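Endoglucanase (Komagataeibacter sucrofermentans, PDB 6VC5) probably catalyses the endohydrolysis of (1->4)-beta-D-glucosidic linkages in cellulose and related beta-glucans, as a family 8 glycoside hydrolase. Local coordinates at residues Gln6-Phe11 and Ala44-Gln49; Gly20-Thr25 and Pro298-Ala303; Gly39-Ala44 and Asp93-Leu98; Arg60-His65 and Trp73-Gly78; Ala223-Leu228 and Thr306-Ile311. One frame throughout, in Å; residues are numbered along the deposited sequence. Where two conformers were deposited one is given.

Contact 1. Residues Gln6-Phe11 and Ala44-Gln49; sequences QQWAIF and AAAGDQ
Trp8, on helix 4-15, approaches the end of helix 33-46 most closely at Ala46, with the two CA atoms 6.6 Å apart. That helix ends in a Schellman motif. Gly47 is its C-prime residue with positive phi, and Asp48 N turns back to Ser43 O. Asp48 is then the N-cap of helix 49-62, so the contact sits at the tight link between two helices. The indole carries nearly all of it. With CG anti to the backbone N (chi1 163°), the ring of Trp8 reaches across to both Ala46 and Asp48. Ala46 CB lies obliquely to the ring, 3.7 Å from Trp8 CD1, and is equally near Trp8 CB. The polar rim of the ring meets the aspartate. Asp48 OD2 lies in the indole plane, while its carboxylate is turned 72° from that plane. The group has further partners: Arg12 forms a salt bridge with OD2, and Ala51 N is capped by OD1. Were Trp8 an alanine, a gap would probably open beside Ala46 and Asp48 would lose one of the donors that fix its carboxylate. The benzo part of the indole packs on Phe42 and Ser43 of helix 33-46. The indole N-H is aimed straight at the anti lone pair of the carboxylate, with Trp8 NE1 2.9 Å from Asp48 OD2 and an N-H...O angle of 175°.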
# COMPACT_ATOMS: atom_id res chain seq x y z
N GLN A 6 8.26 -11.57 16.28
CA GLN A 6 9.63 -11.95 15.96
C GLN A 6 10.07 -11.39 14.61
O GLN A 6 11.23 -11.00 14.44
CB GLN A 6 9.82 -13.46 16.05
CG GLN A 6 9.75 -13.99 17.48
CD GLN A 6 8.38 -13.81 18.12
OE1 GLN A 6 8.21 -12.98 19.01
NE2 GLN A 6 7.41 -14.60 17.68
N GLN A 7 9.16 -11.37 13.63
CA GLN A 7 9.51 -10.77 12.34
C GLN A 7 9.69 -9.26 12.46
O GLN A 7 10.60 -8.69 11.83
CB GLN A 7 8.46 -11.13 11.28
CG GLN A 7 8.40 -12.63 10.99
CD GLN A 7 9.74 -13.20 10.57
OE1 GLN A 7 10.33 -12.76 9.59
NE2 GLN A 7 10.24 -14.17 11.33
N TRP A 8 8.85 -8.59 13.26
CA TRP A 8 9.04 -7.16 13.49
C TRP A 8 10.40 -6.88 14.13
O TRP A 8 11.07 -5.91 13.75
CB TRP A 8 7.91 -6.58 14.35
CG TRP A 8 8.26 -5.23 14.97
CD1 TRP A 8 8.40 -4.96 16.31
CD2 TRP A 8 8.53 -3.99 14.29
NE1 TRP A 8 8.72 -3.64 16.49
CE2 TRP A 8 8.80 -3.02 15.27
CE3 TRP A 8 8.54 -3.60 12.94
CZ2 TRP A 8 9.10 -1.69 14.96
CZ3 TRP A 8 8.84 -2.28 12.63
CH2 TRP A 8 9.11 -1.34 13.64
N ALA A 9 10.84 -7.72 15.07
CA ALA A 9 12.14 -7.50 15.70
C ALA A 9 13.27 -7.49 14.68
O ALA A 9 14.22 -6.70 14.80
CB ALA A 9 12.38 -8.56 16.77
N ILE A 10 13.20 -8.35 13.67
CA ILE A 10 14.19 -8.34 12.59
C ILE A 10 14.08 -7.07 11.77
O ILE A 10 15.10 -6.41 11.48
CB ILE A 10 14.04 -9.60 11.71
CG1 ILE A 10 14.29 -10.87 12.52
CG2 ILE A 10 14.99 -9.53 10.54
CD1 ILE A 10 13.73 -12.12 11.84
N PHE A 11 12.86 -6.72 11.33
CA PHE A 11 12.66 -5.48 10.57
C PHE A 11 13.18 -4.29 11.35
O PHE A 11 13.91 -3.45 10.81
CB PHE A 11 11.17 -5.31 10.25
CG PHE A 11 10.88 -4.20 9.27
CD1 PHE A 11 10.78 -4.47 7.91
CD2 PHE A 11 10.71 -2.89 9.70
CE1 PHE A 11 10.50 -3.45 6.99
CE2 PHE A 11 10.44 -1.87 8.79
CZ PHE A 11 10.34 -2.15 7.44
N ALA A 44 2.46 -1.52 15.64
CA ALA A 44 1.13 -1.67 16.25
C ALA A 44 0.69 -3.14 16.25
O ALA A 44 0.19 -3.64 17.26
CB ALA A 44 0.11 -0.82 15.50
N ALA A 45 0.87 -3.83 15.12
CA ALA A 45 0.50 -5.24 15.04
C ALA A 45 1.32 -6.09 16.00
O ALA A 45 0.80 -7.04 16.61
CB ALA A 45 0.68 -5.74 13.60
N ALA A 46 2.61 -5.79 16.15
CA ALA A 46 3.50 -6.53 17.02
C ALA A 46 3.37 -6.16 18.49
O ALA A 46 3.89 -6.88 19.35
CB ALA A 46 4.95 -6.31 16.58
N GLY A 47 2.70 -5.05 18.81
CA GLY A 47 2.56 -4.62 20.19
C GLY A 47 3.75 -3.90 20.76
O GLY A 47 3.96 -3.92 21.98
N ASP A 48 4.54 -3.23 19.92
CA ASP A 48 5.76 -2.52 20.36
C ASP A 48 5.42 -1.03 20.47
O ASP A 48 5.65 -0.24 19.54
CB ASP A 48 6.89 -2.80 19.36
CG ASP A 48 8.23 -2.21 19.79
OD1 ASP A 48 8.29 -1.47 20.79
OD2 ASP A 48 9.23 -2.51 19.10
N GLN A 49 4.87 -0.65 21.62
CA GLN A 49 4.39 0.72 21.77
C GLN A 49 5.54 1.73 21.82
O GLN A 49 5.39 2.85 21.32
CB GLN A 49 3.49 0.86 22.99
CG GLN A 49 2.76 2.19 22.99
CD GLN A 49 1.66 2.28 24.02
OE1 GLN A 49 1.53 1.41 24.90
NE2 GLN A 49 0.84 3.33 23.92

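Contact 2. Residues Gly20-Thr25 and Pro298-Ala303; sequences GRIIDT and PDYYSA
Asp24 and Tyr300 make the close part of this contact. The carboxyl carbon Asp24 CG is 3.3 Å from Tyr300 CB. The methylene Asp24 CB sits over one face of the phenol ring in a CH-pi contact, 4.2 Å from the Tyr300 ring centroid. The carboxylate is turned only 21° from the ring plane, so it lies almost flat along the base of the side chain. Further out the fit is lighter: Ile22 CG2 comes no nearer than 4.0 Å to Tyr300 OH, and the two side chains are about perpendicular. Tyr15 meets the Tyr300 ring edge-to-face. All this takes place at the N-terminus of helix 300-313. Asp299 is its N-cap, and Asp299 OD1 accepts from Ser302 N at 2.9 Å. The other side of the contact is wet. No direct hydrogen bond joins the segments. Instead one water gives a proton to Asp24 OD1 at 2.7 Å and accepts from Tyr300 N. A second water donates to Asp24 OD2 at 3.1 Å and accepts from Tyr301 N. Asp24 OD1 also accepts directly from the N-H of Gly26.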
# COMPACT_ATOMS: atom_id res chain seq x y z
N GLY A 20 12.92 7.53 15.50
CA GLY A 20 11.64 7.23 14.90
C GLY A 20 11.66 7.08 13.40
O GLY A 20 10.62 6.75 12.82
N ARG A 21 12.81 7.31 12.75
CA ARG A 21 12.87 7.19 11.29
C ARG A 21 12.98 5.73 10.86
O ARG A 21 13.68 4.93 11.48
CB ARG A 21 14.09 7.95 10.75
CG ARG A 21 13.90 9.44 10.76
CD ARG A 21 15.07 10.14 10.11
NE ARG A 21 15.11 9.87 8.68
CZ ARG A 21 16.07 10.29 7.87
NH1 ARG A 21 17.07 11.03 8.35
NH2 ARG A 21 16.04 9.98 6.58
N ILE A 22 12.27 5.41 9.79
CA ILE A 22 12.45 4.14 9.09
C ILE A 22 13.28 4.47 7.86
O ILE A 22 12.92 5.36 7.09
CB ILE A 22 11.09 3.56 8.67
CG1 ILE A 22 10.21 3.32 9.91
CG2 ILE A 22 11.28 2.27 7.87
CD1 ILE A 22 10.87 2.45 10.95
N ILE A 23 14.42 3.78 7.69
CA ILE A 23 15.35 4.08 6.61
C ILE A 23 15.81 2.78 5.96
O ILE A 23 16.28 1.88 6.66
CB ILE A 23 16.57 4.89 7.11
CG1 ILE A 23 16.14 6.18 7.81
CG2 ILE A 23 17.47 5.25 5.94
CD1 ILE A 23 17.29 6.90 8.54
N ASP A 24 15.67 2.70 4.64
CA ASP A 24 16.21 1.60 3.86
C ASP A 24 17.72 1.75 3.78
O ASP A 24 18.22 2.79 3.34
CB ASP A 24 15.60 1.68 2.46
CG ASP A 24 16.16 0.66 1.48
OD1 ASP A 24 17.05 -0.14 1.84
OD2 ASP A 24 15.65 0.66 0.34
N THR A 25 18.44 0.70 4.18
CA THR A 25 19.90 0.76 4.19
C THR A 25 20.48 0.99 2.80
O THR A 25 21.58 1.54 2.67
CB THR A 25 20.47 -0.51 4.82
OG1 THR A 25 19.87 -1.66 4.22
CG2 THR A 25 20.17 -0.54 6.31
N PRO A 298 16.27 -10.00 0.85
CA PRO A 298 17.40 -9.41 0.12
C PRO A 298 17.47 -7.90 0.21
O PRO A 298 18.55 -7.34 -0.04
CB PRO A 298 17.14 -9.83 -1.33
CG PRO A 298 15.64 -9.94 -1.40
CD PRO A 298 15.21 -10.48 -0.05
N ASP A 299 16.37 -7.23 0.53
CA ASP A 299 16.35 -5.78 0.59
C ASP A 299 15.13 -5.30 1.36
O ASP A 299 14.25 -6.08 1.73
CB ASP A 299 16.42 -5.13 -0.81
CG ASP A 299 15.25 -5.52 -1.73
OD1 ASP A 299 14.21 -6.01 -1.25
OD2 ASP A 299 15.36 -5.30 -2.96
N TYR A 300 15.10 -3.99 1.59
CA TYR A 300 14.01 -3.37 2.33
C TYR A 300 12.65 -3.59 1.66
O TYR A 300 11.66 -3.88 2.33
CB TYR A 300 14.30 -1.88 2.46
CG TYR A 300 13.15 -1.06 2.94
CD1 TYR A 300 12.91 -0.91 4.29
CD2 TYR A 300 12.28 -0.46 2.04
CE1 TYR A 300 11.84 -0.16 4.74
CE2 TYR A 300 11.20 0.28 2.48
CZ TYR A 300 10.99 0.43 3.83
OH TYR A 300 9.93 1.17 4.29
N TYR A 301 12.59 -3.42 0.34
CA TYR A 301 11.31 -3.58 -0.35
C TYR A 301 10.71 -4.95 -0.05
O TYR A 301 9.52 -5.07 0.28
CB TYR A 301 11.50 -3.42 -1.86
CG TYR A 301 10.24 -3.76 -2.62
CD1 TYR A 301 9.27 -2.79 -2.84
CD2 TYR A 301 10.01 -5.05 -3.07
CE1 TYR A 301 8.09 -3.11 -3.51
CE2 TYR A 301 8.85 -5.37 -3.72
CZ TYR A 301 7.90 -4.40 -3.94
OH TYR A 301 6.75 -4.73 -4.60
N SER A 302 11.52 -5.99 -0.19
CA SER A 302 11.02 -7.35 -0.00
C SER A 302 10.62 -7.58 1.45
O SER A 302 9.60 -8.23 1.73
CB SER A 302 12.11 -8.34 -0.41
OG SER A 302 11.61 -9.66 -0.40
N ALA A 303 11.40 -7.04 2.39
CA ALA A 303 11.10 -7.22 3.81
C ALA A 303 9.75 -6.60 4.18
O ALA A 303 8.94 -7.21 4.88
CB ALA A 303 12.22 -6.63 4.66
O HOH W 1 14.59 -1.85 -1.19
O HOH W 2 17.50 -2.63 0.95

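Contact 3. Residues Gly39-Ala44 and Asp93-Leu98; sequences GMLFSA and DLLIAL
Met40 O accepts the helical hydrogen bond from Ala44 N at 2.9 Å, while the side chain of Met40 leaves helix 33-46 for Ile96 on helix 90-106. The two helices lie side by side. Their local axes approach to 8.6 Å and run 26° from parallel. This is consistent with neighbouring inner helices of the (alpha/alpha)6 barrel of family 8 enzymes. Contact is entirely through buried apolar side chains, with no hydrogen bond between the segments. Met40 takes one side. Its chain is extended at chi2 and then bends at chi3 (66°), which turns the terminal methyl along Ile96. Met40 CE is 3.8 Å from Ile96 CG2, and Met40 SD is close to the same methyl. The two side chains pass each other at a slant. Replacing Met40 by an alanine would probably open a gap beside Ile96 and remove packing against Phe52, Ile55 and Trp56 of helix 49-62, which its side chain also touches. Leu41 takes the other side. Its CG is anti to the backbone N (chi1 -169°), and its two methyls divide between two leucines. Leu41 CD2 faces Leu95 CD2 at 4.3 Å, the looser of the two meetings. Trp102, further along helix 90-106, also touches Leu41. The second methyl packs more closely: Leu41 CD1 is 3.8 Å from Leu98 CD2 and just as near Leu98 CG, so it rests against the branch point of that leucine.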
# COMPACT_ATOMS: atom_id res chain seq x y z
N GLY A 39 6.35 1.20 9.42
CA GLY A 39 6.89 1.08 10.77
C GLY A 39 5.80 1.18 11.82
O GLY A 39 5.77 0.39 12.78
N MET A 40 4.87 2.12 11.64
CA MET A 40 3.75 2.27 12.56
C MET A 40 2.82 1.06 12.51
O MET A 40 2.39 0.54 13.55
CB MET A 40 3.01 3.56 12.22
CG MET A 40 3.80 4.82 12.56
SD MET A 40 2.99 6.30 11.87
CE MET A 40 1.44 6.35 12.84
N LEU A 41 2.51 0.58 11.30
CA LEU A 41 1.60 -0.56 11.18
C LEU A 41 2.20 -1.82 11.79
O LEU A 41 1.52 -2.58 12.50
CB LEU A 41 1.25 -0.79 9.71
CG LEU A 41 0.10 -1.77 9.44
CD1 LEU A 41 -1.23 -1.11 9.77
CD2 LEU A 41 0.13 -2.24 7.98
N PHE A 42 3.48 -2.09 11.49
CA PHE A 42 4.12 -3.31 11.99
C PHE A 42 4.29 -3.27 13.51
O PHE A 42 4.10 -4.29 14.19
CB PHE A 42 5.48 -3.54 11.32
CG PHE A 42 5.45 -3.61 9.80
CD1 PHE A 42 4.28 -3.84 9.10
CD2 PHE A 42 6.63 -3.44 9.09
CE1 PHE A 42 4.28 -3.90 7.70
CE2 PHE A 42 6.64 -3.50 7.71
CZ PHE A 42 5.46 -3.73 7.01
N SER A 43 4.69 -2.12 14.05
CA SER A 43 4.86 -1.99 15.50
C SER A 43 3.52 -2.07 16.23
O SER A 43 3.45 -2.65 17.31
CB SER A 43 5.64 -0.72 15.85
OG SER A 43 4.95 0.45 15.48
N ALA A 44 2.46 -1.52 15.64
CA ALA A 44 1.13 -1.67 16.25
C ALA A 44 0.69 -3.14 16.25
O ALA A 44 0.19 -3.64 17.26
CB ALA A 44 0.11 -0.82 15.50
N ASP A 93 -0.53 7.97 3.34
CA ASP A 93 -1.58 8.55 4.19
C ASP A 93 -2.48 7.46 4.77
O ASP A 93 -2.77 7.45 5.98
CB ASP A 93 -2.42 9.54 3.38
CG ASP A 93 -1.59 10.64 2.69
OD1 ASP A 93 -0.57 11.10 3.25
OD2 ASP A 93 -1.98 11.07 1.58
N LEU A 94 -2.91 6.50 3.94
CA LEU A 94 -3.84 5.47 4.38
C LEU A 94 -3.19 4.45 5.31
O LEU A 94 -3.85 3.92 6.21
CB LEU A 94 -4.44 4.76 3.16
CG LEU A 94 -5.47 5.58 2.40
CD1 LEU A 94 -5.86 4.84 1.13
CD2 LEU A 94 -6.71 5.91 3.23
N LEU A 95 -1.90 4.15 5.10
CA LEU A 95 -1.19 3.23 5.99
C LEU A 95 -0.99 3.83 7.37
O LEU A 95 -1.19 3.15 8.39
CB LEU A 95 0.17 2.86 5.37
CG LEU A 95 0.10 1.91 4.18
CD1 LEU A 95 1.41 2.03 3.41
CD2 LEU A 95 -0.14 0.47 4.63
N ILE A 96 -0.60 5.11 7.43
CA ILE A 96 -0.45 5.81 8.70
C ILE A 96 -1.78 5.85 9.44
O ILE A 96 -1.86 5.57 10.65
CB ILE A 96 0.14 7.21 8.46
CG1 ILE A 96 1.60 7.10 7.99
CG2 ILE A 96 0.04 8.05 9.71
CD1 ILE A 96 2.18 8.41 7.46
N ALA A 97 -2.87 6.18 8.73
CA ALA A 97 -4.18 6.24 9.37
C ALA A 97 -4.61 4.88 9.92
O ALA A 97 -5.12 4.78 11.04
CB ALA A 97 -5.22 6.77 8.38
N LEU A 98 -4.41 3.80 9.14
CA LEU A 98 -4.76 2.47 9.63
C LEU A 98 -3.96 2.12 10.88
O LEU A 98 -4.52 1.60 11.86
CB LEU A 98 -4.54 1.42 8.54
CG LEU A 98 -4.80 -0.03 8.96
CD1 LEU A 98 -6.24 -0.23 9.38
CD2 LEU A 98 -4.47 -0.92 7.77

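Contact 4. Residues Arg60-His65 and Trp73-Gly78; sequences RTNLQH and WRYLDG
The C-terminal end of helix 49-62 packs here on strand 74-76 of a small antiparallel sheet, through Asn62 and Leu63 on one side and Tyr75 on the other. Leu63 carries the apolar part. Its CG is anti to the carbonyl carbon (chi1 -61°), and the extended chain brings a single methyl to the strand. Leu63 CD2 lies 4.0 Å from Tyr75 N and equally near Arg74 C, so it rests on the peptide link between those two residues. The same methyl is 4.1 Å from Tyr75 CB. Asn62 makes a lighter contact. Its carbonyl oxygen OD1 comes obliquely to the phenol ring, 4.1 Å from Tyr75 CE1, and the amide stands almost perpendicular to the ring, at 89°. This is no hydrogen bond. The other end of the amide is held at home, where Asn62 ND2 bonds to Trp58 O. Trp58 also meets the Tyr75 ring edge-to-face, which places the phenol beside the helix. The side chain of Arg74 sets out away from the helix. Its guanidinium is layered between Trp73 and Leu76 of the same segment, with Trp73 CZ2 3.5 Å above one face and Leu76 CD2 3.7 Å above the opposite one. The connection between the segments is short, and a backbone hydrogen bond between Leu63 and Ser72 draws its two ends together. Strand 74-76 pairs antiparallel with strand 30-32, where Tyr75 bonds to Ser31. The contact thus seats the two-stranded sheet against the last turn of helix 49-62.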
# COMPACT_ATOMS: atom_id res chain seq x y z
N ARG A 60 4.67 12.84 12.34
CA ARG A 60 3.82 14.01 12.55
C ARG A 60 4.64 15.29 12.52
O ARG A 60 4.25 16.28 11.89
CB ARG A 60 3.10 13.86 13.89
CG ARG A 60 2.03 14.90 14.14
CD ARG A 60 1.46 14.73 15.54
NE ARG A 60 2.45 15.05 16.57
CZ ARG A 60 2.45 14.54 17.80
NH1 ARG A 60 1.52 13.68 18.16
NH2 ARG A 60 3.40 14.90 18.66
N THR A 61 5.81 15.27 13.17
CA THR A 61 6.64 16.46 13.29
C THR A 61 7.25 16.86 11.95
O THR A 61 7.31 18.05 11.63
CB THR A 61 7.75 16.18 14.30
OG1 THR A 61 7.17 15.89 15.58
CG2 THR A 61 8.71 17.38 14.42
N ASN A 62 7.69 15.89 11.16
CA ASN A 62 8.50 16.20 9.99
C ASN A 62 7.76 16.12 8.67
O ASN A 62 8.16 16.81 7.72
CB ASN A 62 9.73 15.29 9.93
CG ASN A 62 10.71 15.58 11.04
OD1 ASN A 62 11.51 16.51 10.94
ND2 ASN A 62 10.65 14.80 12.11
N LEU A 63 6.71 15.30 8.57
CA LEU A 63 6.03 15.07 7.30
C LEU A 63 4.60 15.60 7.25
O LEU A 63 4.14 15.96 6.16
CB LEU A 63 6.00 13.58 6.93
CG LEU A 63 7.35 12.88 6.74
CD1 LEU A 63 7.10 11.40 6.41
CD2 LEU A 63 8.15 13.58 5.65
N GLN A 64 3.87 15.65 8.36
CA GLN A 64 2.47 16.04 8.27
C GLN A 64 2.32 17.51 7.87
O GLN A 64 3.08 18.38 8.32
CB GLN A 64 1.71 15.75 9.57
CG GLN A 64 0.19 15.82 9.35
CD GLN A 64 -0.59 15.28 10.53
OE1 GLN A 64 -0.27 15.57 11.68
NE2 GLN A 64 -1.63 14.49 10.24
N HIS A 65 1.35 17.77 6.99
CA HIS A 65 1.11 19.12 6.50
C HIS A 65 0.62 20.04 7.61
O HIS A 65 0.10 19.61 8.64
CB HIS A 65 0.09 19.12 5.37
CG HIS A 65 0.60 18.54 4.09
ND1 HIS A 65 -0.23 18.07 3.10
CD2 HIS A 65 1.87 18.36 3.64
CE1 HIS A 65 0.49 17.63 2.09
NE2 HIS A 65 1.77 17.80 2.38
N TRP A 73 5.49 13.36 1.01
CA TRP A 73 5.84 11.96 0.75
C TRP A 73 7.26 11.60 1.19
O TRP A 73 7.53 10.43 1.46
CB TRP A 73 5.61 11.61 -0.72
CG TRP A 73 6.63 12.14 -1.66
CD1 TRP A 73 6.74 13.42 -2.12
CD2 TRP A 73 7.68 11.40 -2.28
NE1 TRP A 73 7.81 13.52 -2.99
CE2 TRP A 73 8.40 12.29 -3.10
CE3 TRP A 73 8.09 10.06 -2.22
CZ2 TRP A 73 9.51 11.89 -3.85
CZ3 TRP A 73 9.19 9.66 -2.96
CH2 TRP A 73 9.89 10.58 -3.77
N ARG A 74 8.17 12.58 1.27
CA ARG A 74 9.58 12.26 1.47
C ARG A 74 10.30 13.31 2.31
O ARG A 74 10.05 14.51 2.18
CB ARG A 74 10.29 12.13 0.11
CG ARG A 74 11.78 11.87 0.23
CD ARG A 74 12.38 11.46 -1.09
NE ARG A 74 12.48 12.59 -2.00
CZ ARG A 74 13.03 12.51 -3.21
NH1 ARG A 74 13.53 11.34 -3.61
NH2 ARG A 74 13.09 13.57 -3.99
N TYR A 75 11.21 12.82 3.14
CA TYR A 75 12.24 13.61 3.80
C TYR A 75 13.57 13.23 3.16
O TYR A 75 13.95 12.06 3.19
CB TYR A 75 12.25 13.27 5.30
CG TYR A 75 13.30 13.97 6.13
CD1 TYR A 75 12.95 15.01 6.99
CD2 TYR A 75 14.64 13.58 6.09
CE1 TYR A 75 13.90 15.64 7.77
CE2 TYR A 75 15.60 14.20 6.87
CZ TYR A 75 15.21 15.23 7.70
OH TYR A 75 16.17 15.86 8.47
N LEU A 76 14.26 14.22 2.60
CA LEU A 76 15.50 14.00 1.84
C LEU A 76 16.67 14.59 2.63
O LEU A 76 16.81 15.81 2.71
CB LEU A 76 15.38 14.65 0.46
CG LEU A 76 16.38 14.34 -0.67
CD1 LEU A 76 16.45 12.86 -0.93
CD2 LEU A 76 15.96 15.08 -1.94
N ASP A 77 17.50 13.72 3.20
CA ASP A 77 18.63 14.18 4.00
C ASP A 77 19.53 15.10 3.18
O ASP A 77 19.86 14.81 2.03
CB ASP A 77 19.46 13.00 4.50
CG ASP A 77 18.72 12.13 5.47
OD1 ASP A 77 19.12 12.10 6.66
OD2 ASP A 77 17.75 11.46 5.05
N GLY A 78 19.93 16.21 3.79
CA GLY A 78 20.84 17.13 3.15
C GLY A 78 20.21 18.09 2.18
O GLY A 78 20.89 19.04 1.74

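Contact 5. Residues Ala223-Leu228 and Thr306-Ile311; sequences AIRVPL and TMLAYI
Leu228 and Leu308 meet about perpendicular to each other, each on its own helix. The CG of Leu228 is anti to its backbone N (chi1 -174°), which sends the side chain across to helix 300-313. There one methyl does the touching. Leu228 CD2 is 4.0 Å from Leu308 CB and 4.1 Å from Ala309 N, so it rests on the backbone and on the root of the leucine rather than on its branches. The nearest CA atoms are those of Leu228 and Ala309, 7.3 Å apart. The CD2 branch of Leu308 turns to Arg225. In the conformer given, the guanidinium meets it edge-on, with Leu308 CD2 near its plane and 3.5 Å from Arg225 NH2. The arginine chain also stands about perpendicular to the leucine. Arg225 was modelled in two conformers, so this pairing is less certain than that of the leucines. A long, weak ion pair links Arg225 to Glu34. All four residues are buried, and no hydrogen bond crosses between the segments. Leu308 also touches Tyr38 and Phe42, which puts helix 300-313 in contact with helix 33-46 as well as helix 225-232. Such buried side-chain packing between helices around a common centre is consistent with the inner ring of an (alpha/alpha)6 barrel.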
# COMPACT_ATOMS: atom_id res chain seq x y z
N ALA A 223 1.84 -2.99 -8.38
CA ALA A 223 0.65 -3.77 -8.62
C ALA A 223 0.59 -5.07 -7.83
O ALA A 223 -0.46 -5.58 -7.61
CB ALA A 223 0.43 -4.02 -10.11
N ILE A 224 1.73 -5.53 -7.36
CA ILE A 224 1.77 -6.80 -6.68
C ILE A 224 1.12 -6.61 -5.33
O ILE A 224 0.54 -7.56 -4.84
CB ILE A 224 3.25 -7.22 -6.41
CG1 ILE A 224 3.35 -8.59 -5.74
CG2 ILE A 224 3.94 -6.20 -5.53
CD1 ILE A 224 2.87 -9.71 -6.62
N ARG A 225 0.88 -5.43 -4.82
CA ARG A 225 0.05 -5.29 -3.65
C ARG A 225 -1.44 -5.54 -3.86
O ARG A 225 -2.16 -5.70 -2.92
CB ARG A 225 0.34 -3.98 -2.92
CG ARG A 225 1.73 -3.99 -2.29
CD ARG A 225 1.98 -2.85 -1.32
NE ARG A 225 3.40 -2.49 -1.35
CZ ARG A 225 4.32 -2.83 -0.44
NH1 ARG A 225 5.55 -2.47 -0.61
NH2 ARG A 225 4.02 -3.51 0.64
N VAL A 226 -1.90 -5.37 -5.08
CA VAL A 226 -3.34 -5.46 -5.34
C VAL A 226 -3.97 -6.78 -4.90
O VAL A 226 -4.90 -6.78 -4.12
CB VAL A 226 -3.69 -5.12 -6.81
CG1 VAL A 226 -5.16 -5.40 -7.09
CG2 VAL A 226 -3.38 -3.65 -7.07
N PRO A 227 -3.47 -7.90 -5.40
CA PRO A 227 -4.05 -9.17 -4.93
C PRO A 227 -3.94 -9.34 -3.42
O PRO A 227 -4.86 -9.90 -2.80
CB PRO A 227 -3.27 -10.24 -5.71
CG PRO A 227 -2.00 -9.54 -6.15
CD PRO A 227 -2.42 -8.12 -6.41
N LEU A 228 -2.88 -8.82 -2.80
CA LEU A 228 -2.76 -8.92 -1.35
C LEU A 228 -3.85 -8.13 -0.62
O LEU A 228 -4.51 -8.66 0.28
CB LEU A 228 -1.37 -8.47 -0.90
CG LEU A 228 -1.17 -8.71 0.60
CD1 LEU A 228 -1.16 -10.20 0.92
CD2 LEU A 228 0.11 -8.05 1.06
N THR A 306 6.88 -8.72 2.65
CA THR A 306 6.73 -9.95 3.41
C THR A 306 6.02 -9.69 4.73
O THR A 306 5.10 -10.43 5.11
CB THR A 306 8.11 -10.57 3.62
OG1 THR A 306 8.69 -10.86 2.34
CG2 THR A 306 8.01 -11.89 4.42
N MET A 307 6.40 -8.61 5.44
CA MET A 307 5.71 -8.27 6.68
C MET A 307 4.22 -8.01 6.45
O MET A 307 3.38 -8.45 7.24
CB MET A 307 6.34 -7.04 7.34
CG MET A 307 7.61 -7.27 8.09
SD MET A 307 7.48 -8.19 9.67
CE MET A 307 5.73 -8.23 10.09
N LEU A 308 3.88 -7.29 5.37
CA LEU A 308 2.47 -7.06 5.04
C LEU A 308 1.74 -8.39 4.87
O LEU A 308 0.58 -8.53 5.30
CB LEU A 308 2.40 -6.26 3.75
CG LEU A 308 2.49 -4.74 3.65
CD1 LEU A 308 1.37 -3.97 4.37
CD2 LEU A 308 3.88 -4.24 4.07
N ALA A 309 2.39 -9.38 4.26
CA ALA A 309 1.77 -10.69 4.11
C ALA A 309 1.54 -11.39 5.45
O ALA A 309 0.52 -12.06 5.62
CB ALA A 309 2.62 -11.56 3.19
N TYR A 310 2.49 -11.28 6.39
CA TYR A 310 2.29 -11.82 7.74
C TYR A 310 1.07 -11.19 8.41
O TYR A 310 0.28 -11.89 9.05
CB TYR A 310 3.52 -11.57 8.61
CG TYR A 310 4.59 -12.62 8.49
CD1 TYR A 310 4.56 -13.77 9.28
CD2 TYR A 310 5.64 -12.47 7.60
CE1 TYR A 310 5.54 -14.74 9.17
CE2 TYR A 310 6.62 -13.44 7.48
CZ TYR A 310 6.57 -14.57 8.27
OH TYR A 310 7.56 -15.52 8.13
N ILE A 311 0.91 -9.88 8.25
CA ILE A 311 -0.20 -9.17 8.87
C ILE A 311 -1.52 -9.60 8.23
O ILE A 311 -2.52 -9.83 8.93
CB ILE A 311 0.04 -7.65 8.84
CG1 ILE A 311 1.24 -7.32 9.73
CG2 ILE A 311 -1.20 -6.87 9.31
CD1 ILE A 311 1.70 -5.91 9.65

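How the contacts relate
Contacts 1, 3 and 4 join parts of the first hundred residues; contact 2 joins that region to helix 300-313, and contact 5 joins helix 225-232 to the same helix. Contacts 1 and 3 share Ala44 and helix 33-46, their centres 12 Å apart, and alternate along the chain. Phe42 links contact 3 to contact 5, packing on Met307, Leu308 and Ile311. Contacts 3 and 4 fall between the segments of contact 2, and an Arg21-Asp77 salt bridge joins contacts 2 and 4. Contact 5 opens after 1, 3 and 4 have closed. Contact 4 is peripheral, its centre about 25 Å from that of contact 5. Bringing both chain ends together is consistent with closure of the helical barrel.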